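SusD homolog (Bacteroides ovatus, PDB 4F53) probably binds glycans, perhaps mucin O-glycans, at the cell surface, as a SusD/RagB-type outer membrane lipoprotein with a TPR-like helical fold. Local coordinates at residues Gly442-Ser445 / Trp446-Arg450; Val333-Arg336 / Ala337-Ala341; Ala246-Pro250 / Trp251-Met255; Lys85-Pro88 / Phe89-Tyr93; Leu27-Ser30 / Leu31-Leu35. One frame throughout, in Å; residues are numbered along the deposited sequence.

All five contacts are local, joining residues a turn or so apart, and they illustrate how one short spacing takes its chemistry from its place in the fold. Interaction 1, on helix 442-452, its centre about 5 Å from that of the chain, buries charges and rings together; interaction 2, also buried, joins the end of a strand to a helix. The two touch through Glu444 and Glu339, like charges that come close, each with its own arginine (Arg207 and Arg203). Interactions 3 and 4 are partly buried: the first caps a helix and stacks histidine on arginine, the second spans a kink at a proline. Both pack on helix 44-58. Interaction 5, the most peripheral, is chiefly leucine packing against helix 82-106, which carries interaction 4; both touch helix 110-131.

Interaction 1: Gly442-Ser445 / Trp446-Arg450; sequences GMES and WTEYR
Glu444 and Glu448 come together through different choices at the first torsion: Glu444 carries CG anti to its amide nitrogen (chi1 -168°), whereas Glu448 swings CG back beside its own nitrogen (chi1 -72°). The two side chains therefore run alongside each other and point the same way, with Glu448 CG 3.5 Å from Glu444 OE2. Their carboxylate planes are turned by 26°, and OE2 of Glu444 lies 4.0 Å from OE2 of Glu448. This pairing of like charges is offset by Arg207, whose NH1 makes salt bridges to both OE2 atoms, while Glu448 OE1 pairs with Arg451 and Lys434. Were Glu448 an alanine, Lys434 and Arg451 would probably lose this carboxylate as a mate, and Arg207 one of the two it bridges.

Another side of the helix brings different groups together. The selenomethionine chain of Met443 bends at chi2 and chi3, setting CE 3.7 Å from Trp446 CE3 and SE at the edge of the indole, 5.3 Å from the six-membered ring centroid, a Met-aromatic contact. The same CE reaches the guanidinium edge of Arg450, 3.7 Å from NH2. Arg450 folds back over one face of the Trp446 ring, its NE 3.2 Å above the plane and weakly bonded to Trp446 O.

Chemically, two buried carboxylates are probably kept ionised by the bases around them, while the Met443 methyl meets both indole and guanidinium, whose polar ends are satisfied outside: Trp446 NE1 by Ala475 O, Arg450 NH1 by Asp129 O.

Interaction 2: Val333-Arg336 / Ala337-Ala341; sequences VVFR and ASEVA
Phe335 meets Glu339 with ring and carboxylate only 22° from parallel, although the two side chains cross at about a right angle. The closest approach is Phe335 CE1 to Glu339 CD, 3.4 Å, from an oblique direction. Arg203 forms a salt bridge to Glu339 OE2 and a cation-pi contact with Phe335, which probably eases the acid's place beside the ring. The other carboxylate oxygen, OE1, accepts from Asn438 and from a water 2.6 Å away; that water in turn accepts from Arg336 N at 3.0 Å, tying the acid to the backbone just before the helix.

Arg336 contributes through its stem and its carbonyl. Its CB passes 3.8 Å from Ser338 OG, which bonds to Glu372, and the extended chain carries the guanidinium onward until Val333 CG1 lies over one of its faces and NH2 reaches Phe439 O. Arg336 O receives a weak bond from Glu339 N at 3.3 Å. Beside these, Val340 CG2 packs on Phe335 CE1 at 3.8 Å.

Here the water-bridged Glu339 ties the first turn of helix 337-349 to the end of strand 332-335, at a classic beta bulge in which Val334 and Phe335 both face Ala241.

Interaction 3: Ala246-Pro250 / Trp251-Met255; sequences ADHNP and WQRFM
His248 and Arg253 lie flat on each other: imidazole and guanidinium centres are 3.8 Å apart, their planes at 21°, with Arg253 NH2 over the centre of the ring. Arg253 gets there because its chain bends at chi2 (-60°), folding the guanidinium back toward the loop. Two bonds made in or near the planes help to set the rotation of both groups: His248 ND1 donates to the anti lone pair of Asp247 OD2 at 2.6 Å, and Arg253 NH1 gives to Gln252 OE1 at 2.7 Å. His248 NE2 bonds to Glu44. The two acids could offset the positive charge of Arg253, and of His248 if it is protonated.

The other pairs meet differently. Pro250 O sits 3.3 Å above the centre of the Phe254 ring and also accepts from Phe254 N; on the same ring, CZ touches Pro250 CB at 3.5 Å. Asn249 comes to the edge of Trp251 instead, amide and indole planes 54° apart, with OD1 in the ring plane, 3.2 Å from CD1. Asn249 is the N-cap residue, and the same oxygen makes the capping bond, accepting from Trp251 N at 3.0 Å within its carbonyl plane.

Helix 250-257, thus started, lays Pro250, Trp251 and Phe254 on helix 44-58, while Asn249 and Pro250 touch Ile332 of strand 332-335 and Trp251 reaches Val62 of strand 62-64.

Interaction 4: Lys85-Pro88 / Phe89-Tyr93; sequences KKIP and FNDFY
Lys86 with Asn90, Ile87 with Asp91 and Pro88 with Phe92 form a run of i to i+4 contacts near the start of helix 82-106, where Pro88, lacking an amide hydrogen, introduces a kink. The carbonyl of Lys86 bridges the irregularity by accepting twice: Asn90 N approaches almost along the C=O axis at 3.0 Å, and Phe89 N comes from above the carbonyl plane at 3.2 Å.

Lys86 runs extended and then bends at chi4 (-77°), crossing Asn90. Its CG passes 3.6 Å from Asn90 OD1, a buried oxygen that has no polar partner in the model, and NZ ends 4.1 Å from ND2, which bonds instead to Glu484. With a serine in place of Lys86, the OD1 side of Asn90 would probably lose the lysine's aliphatic cover, though Glu484 would still hold ND2. Next to it, Ile87 and Asp91 point the same way, CG2 of Ile87 being 3.7 Å from Asp91 OD2. Pro88 O meets the edge of the Phe92 ring, in its plane, 3.4 Å from CD2.

The pairs face several neighbours: Ile87, Asp91, Pro88 and Phe92 reach helix 44-58, Pro88 and Phe92 also helix 110-131, and Lys86 touches Asp483 of helix 482-487.

Interaction 5: Leu27-Ser30 / Leu31-Leu35; sequences LVRS and LALNL
Leu31 climbs back along its helix toward Leu27, one turn earlier, and every carbon beyond CA finds something there. Its CB lies 3.7 Å from Leu27 O, equally near the carbonyl oxygen of Val28. With CG turned to the amide side of the residue (chi1 -60°), the branch point drops to 3.2 Å from Leu27 O. That oxygen is already engaged, since Leu31 N donates to it at 2.9 Å within its carbonyl plane, and the side chain thus covers a bonded peptide group. At the tip the two methyls part: CD1 stays 3.7 Å from Leu27 O and touches Leu27 CG at 3.9 Å, while CD2 faces Leu27 CD1 at 4.1 Å.

This is the i to i+4 leucine pairing of a regular alpha-helix, 25-37, in the helical TPR-like fold of the SusD family. The pair lies against helix 82-106, where Leu27 touches Gln106 and Leu31 touches Asp99. Val28 and Ala32, on the next strip round, are joined by the backbone bond from Ala32 N to Val28 O and both pack on Phe112 of helix 110-131. Farther round again, Leu33 repeats the pattern of Leu31 more loosely: its CG rides 3.3 Å from Arg29 O, and CD1 comes to the edge of the Arg29 guanidinium.

Interaction 1: Gly442-Ser445 / Trp446-Arg450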
# COMPACT_ATOMS: atom_id res chain seq x y z
N GLY A 442 3.15 0.87 0.85
CA GLY A 442 2.62 0.31 2.09
C GLY A 442 1.12 0.16 2.15
O GLY A 442 0.62 -0.74 2.82
N MSE A 443 0.38 1.07 1.47
CA MSE A 443 -1.08 0.99 1.49
C MSE A 443 -1.53 -0.37 0.95
O MSE A 443 -2.28 -1.09 1.63
CB MSE A 443 -1.73 2.15 0.71
CG MSE A 443 -3.27 2.21 0.87
SE MSE A 443 -3.84 2.39 2.76
CE MSE A 443 -5.21 0.97 2.83
N GLU A 444 -0.99 -0.75 -0.21
CA GLU A 444 -1.30 -2.02 -0.87
C GLU A 444 -0.82 -3.19 -0.01
O GLU A 444 -1.57 -4.14 0.16
CB GLU A 444 -0.71 -2.09 -2.31
CG GLU A 444 -1.24 -3.27 -3.13
CD GLU A 444 -2.75 -3.54 -3.16
OE1 GLU A 444 -3.56 -2.59 -3.08
OE2 GLU A 444 -3.12 -4.73 -3.27
N SER A 445 0.41 -3.11 0.51
CA SER A 445 1.00 -4.21 1.31
C SER A 445 0.32 -4.40 2.67
O SER A 445 0.27 -5.53 3.14
CB SER A 445 2.51 -4.01 1.49
OG SER A 445 3.08 -4.25 0.23
N TRP A 446 -0.23 -3.32 3.27
CA TRP A 446 -1.02 -3.43 4.50
C TRP A 446 -2.35 -4.18 4.16
O TRP A 446 -2.75 -5.12 4.86
CB TRP A 446 -1.30 -2.03 5.14
CG TRP A 446 -2.24 -2.09 6.34
CD1 TRP A 446 -2.29 -3.06 7.30
CD2 TRP A 446 -3.26 -1.12 6.69
NE1 TRP A 446 -3.26 -2.76 8.23
CE2 TRP A 446 -3.89 -1.59 7.87
CE3 TRP A 446 -3.71 0.09 6.11
CZ2 TRP A 446 -4.93 -0.89 8.50
CZ3 TRP A 446 -4.75 0.78 6.73
CH2 TRP A 446 -5.35 0.30 7.91
N THR A 447 -2.99 -3.81 3.06
CA THR A 447 -4.23 -4.46 2.63
C THR A 447 -3.96 -5.97 2.37
O THR A 447 -4.76 -6.82 2.77
CB THR A 447 -4.78 -3.74 1.39
OG1 THR A 447 -5.09 -2.38 1.74
CG2 THR A 447 -5.99 -4.40 0.83
N GLU A 448 -2.84 -6.29 1.74
CA GLU A 448 -2.51 -7.68 1.39
C GLU A 448 -2.11 -8.50 2.62
O GLU A 448 -2.40 -9.69 2.67
CB GLU A 448 -1.44 -7.72 0.27
CG GLU A 448 -2.09 -7.29 -1.06
CD GLU A 448 -3.23 -8.18 -1.52
OE1 GLU A 448 -2.93 -9.22 -2.14
OE2 GLU A 448 -4.42 -7.89 -1.22
N TYR A 449 -1.50 -7.85 3.62
CA TYR A 449 -1.13 -8.48 4.89
C TYR A 449 -2.42 -8.89 5.64
O TYR A 449 -2.53 -10.03 6.15
CB TYR A 449 -0.26 -7.53 5.73
CG TYR A 449 -0.05 -8.07 7.12
CD1 TYR A 449 0.82 -9.12 7.35
CD2 TYR A 449 -0.83 -7.61 8.19
CE1 TYR A 449 0.96 -9.68 8.62
CE2 TYR A 449 -0.69 -8.16 9.47
CZ TYR A 449 0.21 -9.19 9.68
OH TYR A 449 0.37 -9.76 10.91
N ARG A 450 -3.38 -7.97 5.69
CA ARG A 450 -4.66 -8.24 6.34
C ARG A 450 -5.42 -9.35 5.61
O ARG A 450 -5.90 -10.26 6.26
CB ARG A 450 -5.51 -6.97 6.39
CG ARG A 450 -4.95 -5.91 7.34
CD ARG A 450 -5.85 -4.68 7.29
NE ARG A 450 -5.57 -3.83 6.11
CZ ARG A 450 -6.37 -2.85 5.69
NH1 ARG A 450 -7.51 -2.59 6.32
NH2 ARG A 450 -6.04 -2.12 4.64

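Interaction 2: Val333-Arg336 / Ala337-Ala341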
# COMPACT_ATOMS: atom_id res chain seq x y z
N VAL A 333 5.99 5.67 -6.80
CA VAL A 333 5.59 4.34 -7.22
C VAL A 333 4.09 4.21 -7.04
O VAL A 333 3.61 4.24 -5.91
CB VAL A 333 6.40 3.24 -6.47
CG1 VAL A 333 5.89 1.84 -6.82
CG2 VAL A 333 7.91 3.37 -6.73
N VAL A 334 3.34 4.05 -8.16
CA VAL A 334 1.88 3.97 -8.09
C VAL A 334 1.38 2.51 -8.21
O VAL A 334 0.58 2.08 -7.39
CB VAL A 334 1.19 4.91 -9.14
CG1 VAL A 334 -0.32 4.85 -9.02
CG2 VAL A 334 1.69 6.35 -9.01
N PHE A 335 1.85 1.75 -9.21
CA PHE A 335 1.41 0.39 -9.44
C PHE A 335 2.46 -0.33 -10.29
O PHE A 335 2.61 -0.09 -11.50
CB PHE A 335 0.02 0.40 -10.13
CG PHE A 335 -0.84 -0.85 -10.07
CD1 PHE A 335 -0.27 -2.10 -9.84
CD2 PHE A 335 -2.21 -0.79 -10.34
CE1 PHE A 335 -1.05 -3.25 -9.86
CE2 PHE A 335 -2.99 -1.94 -10.34
CZ PHE A 335 -2.40 -3.17 -10.10
N ARG A 336 3.21 -1.21 -9.63
CA ARG A 336 4.29 -1.97 -10.26
C ARG A 336 3.77 -3.13 -11.08
O ARG A 336 2.81 -3.80 -10.67
CB ARG A 336 5.22 -2.53 -9.18
CG ARG A 336 5.90 -1.50 -8.30
CD ARG A 336 7.07 -2.20 -7.66
NE ARG A 336 7.85 -1.38 -6.74
CZ ARG A 336 8.88 -0.62 -7.10
NH1 ARG A 336 9.20 -0.48 -8.37
NH2 ARG A 336 9.56 0.05 -6.19
N ALA A 337 4.44 -3.42 -12.20
CA ALA A 337 4.13 -4.58 -13.07
C ALA A 337 4.44 -5.88 -12.33
O ALA A 337 3.74 -6.84 -12.53
CB ALA A 337 4.94 -4.51 -14.38
N SER A 338 5.46 -5.90 -11.45
CA SER A 338 5.80 -7.09 -10.66
C SER A 338 4.60 -7.54 -9.77
O SER A 338 4.38 -8.74 -9.63
CB SER A 338 7.06 -6.88 -9.83
OG SER A 338 6.83 -5.90 -8.83
N GLU A 339 3.78 -6.58 -9.27
CA GLU A 339 2.57 -6.87 -8.46
C GLU A 339 1.55 -7.71 -9.28
O GLU A 339 1.01 -8.67 -8.77
CB GLU A 339 1.92 -5.55 -7.97
CG GLU A 339 0.67 -5.76 -7.11
CD GLU A 339 -0.20 -4.54 -6.83
OE1 GLU A 339 0.33 -3.42 -6.64
OE2 GLU A 339 -1.43 -4.73 -6.74
N VAL A 340 1.38 -7.38 -10.56
CA VAL A 340 0.48 -8.05 -11.49
C VAL A 340 0.93 -9.49 -11.72
O VAL A 340 0.09 -10.40 -11.72
CB VAL A 340 0.38 -7.24 -12.82
CG1 VAL A 340 -0.42 -8.01 -13.87
CG2 VAL A 340 -0.23 -5.86 -12.56
N ALA A 341 2.24 -9.72 -11.87
CA ALA A 341 2.75 -11.08 -12.04
C ALA A 341 2.48 -11.92 -10.76
O ALA A 341 2.05 -13.09 -10.86
CB ALA A 341 4.23 -11.05 -12.38
O HOH W 1 2.30 -1.69 -6.85

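Interaction 3: Ala246-Pro250 / Trp251-Met255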
# COMPACT_ATOMS: atom_id res chain seq x y z
N ALA A 246 5.99 16.53 -9.32
CA ALA A 246 5.80 17.92 -9.74
C ALA A 246 6.85 18.79 -9.09
O ALA A 246 7.38 19.68 -9.74
CB ALA A 246 4.40 18.39 -9.37
N ASP A 247 7.20 18.50 -7.82
CA ASP A 247 8.20 19.26 -7.09
C ASP A 247 9.28 18.34 -6.47
O ASP A 247 10.44 18.45 -6.82
CB ASP A 247 7.55 20.16 -6.03
CG ASP A 247 8.53 21.13 -5.42
OD1 ASP A 247 8.87 22.12 -6.10
OD2 ASP A 247 9.02 20.86 -4.31
N HIS A 248 8.90 17.47 -5.52
CA HIS A 248 9.87 16.55 -4.92
C HIS A 248 9.22 15.29 -4.38
O HIS A 248 8.04 15.32 -3.99
CB HIS A 248 10.68 17.24 -3.81
CG HIS A 248 9.89 17.69 -2.62
ND1 HIS A 248 9.29 18.96 -2.59
CD2 HIS A 248 9.68 17.07 -1.43
CE1 HIS A 248 8.72 19.05 -1.40
NE2 HIS A 248 8.92 17.94 -0.67
N ASN A 249 9.99 14.20 -4.31
CA ASN A 249 9.54 12.94 -3.71
C ASN A 249 9.50 13.15 -2.18
O ASN A 249 10.53 13.51 -1.58
CB ASN A 249 10.46 11.77 -4.10
CG ASN A 249 9.90 10.44 -3.69
OD1 ASN A 249 9.53 10.23 -2.54
ND2 ASN A 249 9.83 9.52 -4.61
N PRO A 250 8.32 12.95 -1.54
CA PRO A 250 8.20 13.23 -0.09
C PRO A 250 9.04 12.30 0.80
O PRO A 250 9.38 12.70 1.90
CB PRO A 250 6.70 13.04 0.17
CG PRO A 250 6.23 12.11 -0.90
CD PRO A 250 7.02 12.53 -2.11
N TRP A 251 9.39 11.09 0.33
CA TRP A 251 10.21 10.13 1.08
C TRP A 251 11.60 10.68 1.38
O TRP A 251 12.18 10.30 2.39
CB TRP A 251 10.34 8.81 0.35
CG TRP A 251 9.04 8.06 0.34
CD1 TRP A 251 8.12 8.02 -0.66
CD2 TRP A 251 8.50 7.30 1.43
NE1 TRP A 251 7.04 7.26 -0.28
CE2 TRP A 251 7.24 6.81 1.01
CE3 TRP A 251 8.95 6.99 2.73
CZ2 TRP A 251 6.45 5.97 1.82
CZ3 TRP A 251 8.13 6.21 3.55
CH2 TRP A 251 6.92 5.70 3.09
N GLN A 252 12.12 11.57 0.51
CA GLN A 252 13.42 12.23 0.73
C GLN A 252 13.34 13.08 2.01
O GLN A 252 14.31 13.16 2.75
CB GLN A 252 13.84 13.07 -0.48
CG GLN A 252 15.24 13.68 -0.32
CD GLN A 252 15.22 15.06 0.35
OE1 GLN A 252 14.19 15.73 0.50
NE2 GLN A 252 16.35 15.49 0.81
N ARG A 253 12.19 13.66 2.29
CA ARG A 253 11.95 14.43 3.51
C ARG A 253 11.87 13.50 4.71
O ARG A 253 12.62 13.67 5.67
CB ARG A 253 10.64 15.26 3.39
CG ARG A 253 10.61 16.31 2.30
CD ARG A 253 11.70 17.34 2.47
NE ARG A 253 11.42 18.53 1.67
CZ ARG A 253 12.13 18.92 0.62
NH1 ARG A 253 13.18 18.22 0.21
NH2 ARG A 253 11.80 20.03 -0.03
N PHE A 254 10.98 12.50 4.65
CA PHE A 254 10.71 11.58 5.78
C PHE A 254 11.94 10.84 6.20
O PHE A 254 12.22 10.76 7.40
CB PHE A 254 9.60 10.57 5.48
CG PHE A 254 8.37 11.11 4.79
CD1 PHE A 254 7.94 12.42 5.03
CD2 PHE A 254 7.63 10.31 3.92
CE1 PHE A 254 6.83 12.94 4.34
CE2 PHE A 254 6.50 10.82 3.27
CZ PHE A 254 6.12 12.13 3.48
N MSE A 255 12.69 10.32 5.22
CA MSE A 255 13.85 9.51 5.51
C MSE A 255 15.15 10.32 5.64
O MSE A 255 15.80 10.29 6.69
CB MSE A 255 14.00 8.44 4.39
CG MSE A 255 12.81 7.46 4.32
SE MSE A 255 13.14 5.93 5.51
CE MSE A 255 11.68 4.78 5.06

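Interaction 4: Lys85-Pro88 / Phe89-Tyr93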
# COMPACT_ATOMS: atom_id res chain seq x y z
N LYS A 85 -6.13 11.00 13.28
CA LYS A 85 -7.22 10.10 12.90
C LYS A 85 -8.15 10.74 11.85
O LYS A 85 -8.85 10.03 11.13
CB LYS A 85 -8.00 9.67 14.13
CG LYS A 85 -7.20 8.69 14.98
CD LYS A 85 -8.03 7.99 16.02
CE LYS A 85 -8.03 8.71 17.34
NZ LYS A 85 -8.82 7.96 18.34
N LYS A 86 -8.10 12.08 11.70
CA LYS A 86 -8.94 12.79 10.74
C LYS A 86 -8.35 12.76 9.31
O LYS A 86 -9.09 12.62 8.33
CB LYS A 86 -9.12 14.24 11.22
CG LYS A 86 -10.20 15.02 10.52
CD LYS A 86 -10.47 16.34 11.24
CE LYS A 86 -11.54 17.19 10.58
NZ LYS A 86 -11.03 17.91 9.38
N ILE A 87 -7.02 12.89 9.19
CA ILE A 87 -6.31 13.02 7.93
C ILE A 87 -6.55 11.86 6.93
O ILE A 87 -6.87 12.21 5.79
CB ILE A 87 -4.79 13.31 8.18
CG1 ILE A 87 -4.66 14.63 8.97
CG2 ILE A 87 -3.98 13.39 6.85
CD1 ILE A 87 -3.37 14.80 9.70
N PRO A 88 -6.47 10.52 7.26
CA PRO A 88 -6.67 9.50 6.21
C PRO A 88 -8.11 9.34 5.72
O PRO A 88 -8.36 8.50 4.83
CB PRO A 88 -6.20 8.20 6.88
CG PRO A 88 -5.43 8.63 8.09
CD PRO A 88 -6.10 9.87 8.53
N PHE A 89 -9.06 10.11 6.29
CA PHE A 89 -10.46 10.05 5.88
C PHE A 89 -10.84 11.35 5.18
O PHE A 89 -10.90 11.39 3.95
CB PHE A 89 -11.38 9.75 7.08
CG PHE A 89 -12.80 9.33 6.74
CD1 PHE A 89 -13.05 8.31 5.83
CD2 PHE A 89 -13.88 9.92 7.37
CE1 PHE A 89 -14.36 7.92 5.52
CE2 PHE A 89 -15.19 9.52 7.08
CZ PHE A 89 -15.42 8.52 6.16
N ASN A 90 -11.00 12.43 5.96
CA ASN A 90 -11.42 13.76 5.55
C ASN A 90 -10.55 14.40 4.48
O ASN A 90 -11.11 15.00 3.57
CB ASN A 90 -11.50 14.73 6.75
CG ASN A 90 -12.65 14.43 7.69
OD1 ASN A 90 -12.64 13.44 8.43
ND2 ASN A 90 -13.67 15.28 7.68
N ASP A 91 -9.21 14.29 4.59
CA ASP A 91 -8.33 14.94 3.63
C ASP A 91 -8.41 14.33 2.24
O ASP A 91 -8.26 15.08 1.28
CB ASP A 91 -6.88 14.98 4.14
CG ASP A 91 -6.63 15.99 5.25
OD1 ASP A 91 -7.59 16.32 6.01
OD2 ASP A 91 -5.47 16.45 5.38
N PHE A 92 -8.73 13.04 2.09
CA PHE A 92 -8.93 12.49 0.74
C PHE A 92 -10.17 13.09 0.07
O PHE A 92 -10.10 13.42 -1.11
CB PHE A 92 -9.03 10.97 0.75
CG PHE A 92 -7.69 10.28 0.72
CD1 PHE A 92 -6.89 10.32 -0.42
CD2 PHE A 92 -7.24 9.57 1.82
CE1 PHE A 92 -5.65 9.67 -0.44
CE2 PHE A 92 -6.02 8.91 1.79
CZ PHE A 92 -5.23 8.97 0.66
N TYR A 93 -11.26 13.28 0.84
CA TYR A 93 -12.51 13.87 0.32
C TYR A 93 -12.33 15.35 -0.04
O TYR A 93 -12.76 15.74 -1.12
CB TYR A 93 -13.68 13.67 1.31
CG TYR A 93 -14.21 12.25 1.30
CD1 TYR A 93 -13.54 11.23 1.98
CD2 TYR A 93 -15.35 11.91 0.57
CE1 TYR A 93 -14.01 9.92 1.96
CE2 TYR A 93 -15.82 10.60 0.54
CZ TYR A 93 -15.16 9.61 1.25
OH TYR A 93 -15.61 8.33 1.20

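Interaction 5: Leu27-Ser30 / Leu31-Leu35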
# COMPACT_ATOMS: atom_id res chain seq x y z
N LEU A 27 -7.59 24.44 -17.58
CA LEU A 27 -8.19 24.08 -16.29
C LEU A 27 -8.42 22.56 -16.19
O LEU A 27 -8.10 22.00 -15.15
CB LEU A 27 -9.50 24.86 -16.04
CG LEU A 27 -10.32 24.53 -14.77
CD1 LEU A 27 -9.51 24.68 -13.48
CD2 LEU A 27 -11.56 25.38 -14.70
N VAL A 28 -8.97 21.92 -17.25
CA VAL A 28 -9.27 20.48 -17.32
C VAL A 28 -7.97 19.66 -17.07
O VAL A 28 -7.98 18.73 -16.25
CB VAL A 28 -9.95 20.13 -18.68
CG1 VAL A 28 -9.90 18.63 -18.98
CG2 VAL A 28 -11.38 20.64 -18.71
N ARG A 29 -6.85 20.04 -17.73
CA ARG A 29 -5.51 19.46 -17.61
C ARG A 29 -5.03 19.58 -16.17
O ARG A 29 -4.47 18.63 -15.62
CB ARG A 29 -4.56 20.20 -18.56
CG ARG A 29 -3.07 20.00 -18.30
CD ARG A 29 -2.29 21.23 -18.71
NE ARG A 29 -0.94 21.23 -18.16
CZ ARG A 29 0.01 22.11 -18.48
NH1 ARG A 29 -0.24 23.07 -19.36
NH2 ARG A 29 1.21 22.02 -17.93
N SER A 30 -5.23 20.75 -15.57
CA SER A 30 -4.86 21.06 -14.20
C SER A 30 -5.63 20.15 -13.19
O SER A 30 -5.01 19.59 -12.29
CB SER A 30 -5.13 22.54 -13.92
OG SER A 30 -4.70 22.90 -12.62
N LEU A 31 -6.95 19.98 -13.39
CA LEU A 31 -7.83 19.17 -12.54
C LEU A 31 -7.47 17.70 -12.65
O LEU A 31 -7.35 17.04 -11.62
CB LEU A 31 -9.32 19.40 -12.88
CG LEU A 31 -9.85 20.85 -12.71
CD1 LEU A 31 -11.19 21.03 -13.37
CD2 LEU A 31 -9.91 21.27 -11.26
N ALA A 32 -7.27 17.19 -13.89
CA ALA A 32 -6.88 15.80 -14.18
C ALA A 32 -5.56 15.45 -13.47
O ALA A 32 -5.43 14.38 -12.89
CB ALA A 32 -6.74 15.60 -15.69
N LEU A 33 -4.60 16.40 -13.49
CA LEU A 33 -3.30 16.25 -12.86
C LEU A 33 -3.41 16.13 -11.33
O LEU A 33 -2.68 15.33 -10.77
CB LEU A 33 -2.37 17.42 -13.23
CG LEU A 33 -1.61 17.32 -14.55
CD1 LEU A 33 -0.81 18.58 -14.79
CD2 LEU A 33 -0.69 16.08 -14.58
N ASN A 34 -4.30 16.93 -10.68
CA ASN A 34 -4.46 16.87 -9.23
C ASN A 34 -5.13 15.52 -8.83
O ASN A 34 -4.74 14.90 -7.85
CB ASN A 34 -5.27 18.11 -8.73
CG ASN A 34 -4.76 19.50 -9.15
OD1 ASN A 34 -3.62 19.70 -9.61
ND2 ASN A 34 -5.61 20.51 -9.00
N LEU A 35 -6.11 15.07 -9.63
CA LEU A 35 -6.81 13.80 -9.37
C LEU A 35 -5.84 12.65 -9.51
O LEU A 35 -5.84 11.75 -8.66
CB LEU A 35 -8.02 13.62 -10.30
CG LEU A 35 -9.16 14.70 -10.23
CD1 LEU A 35 -10.31 14.30 -11.12
CD2 LEU A 35 -9.68 14.94 -8.79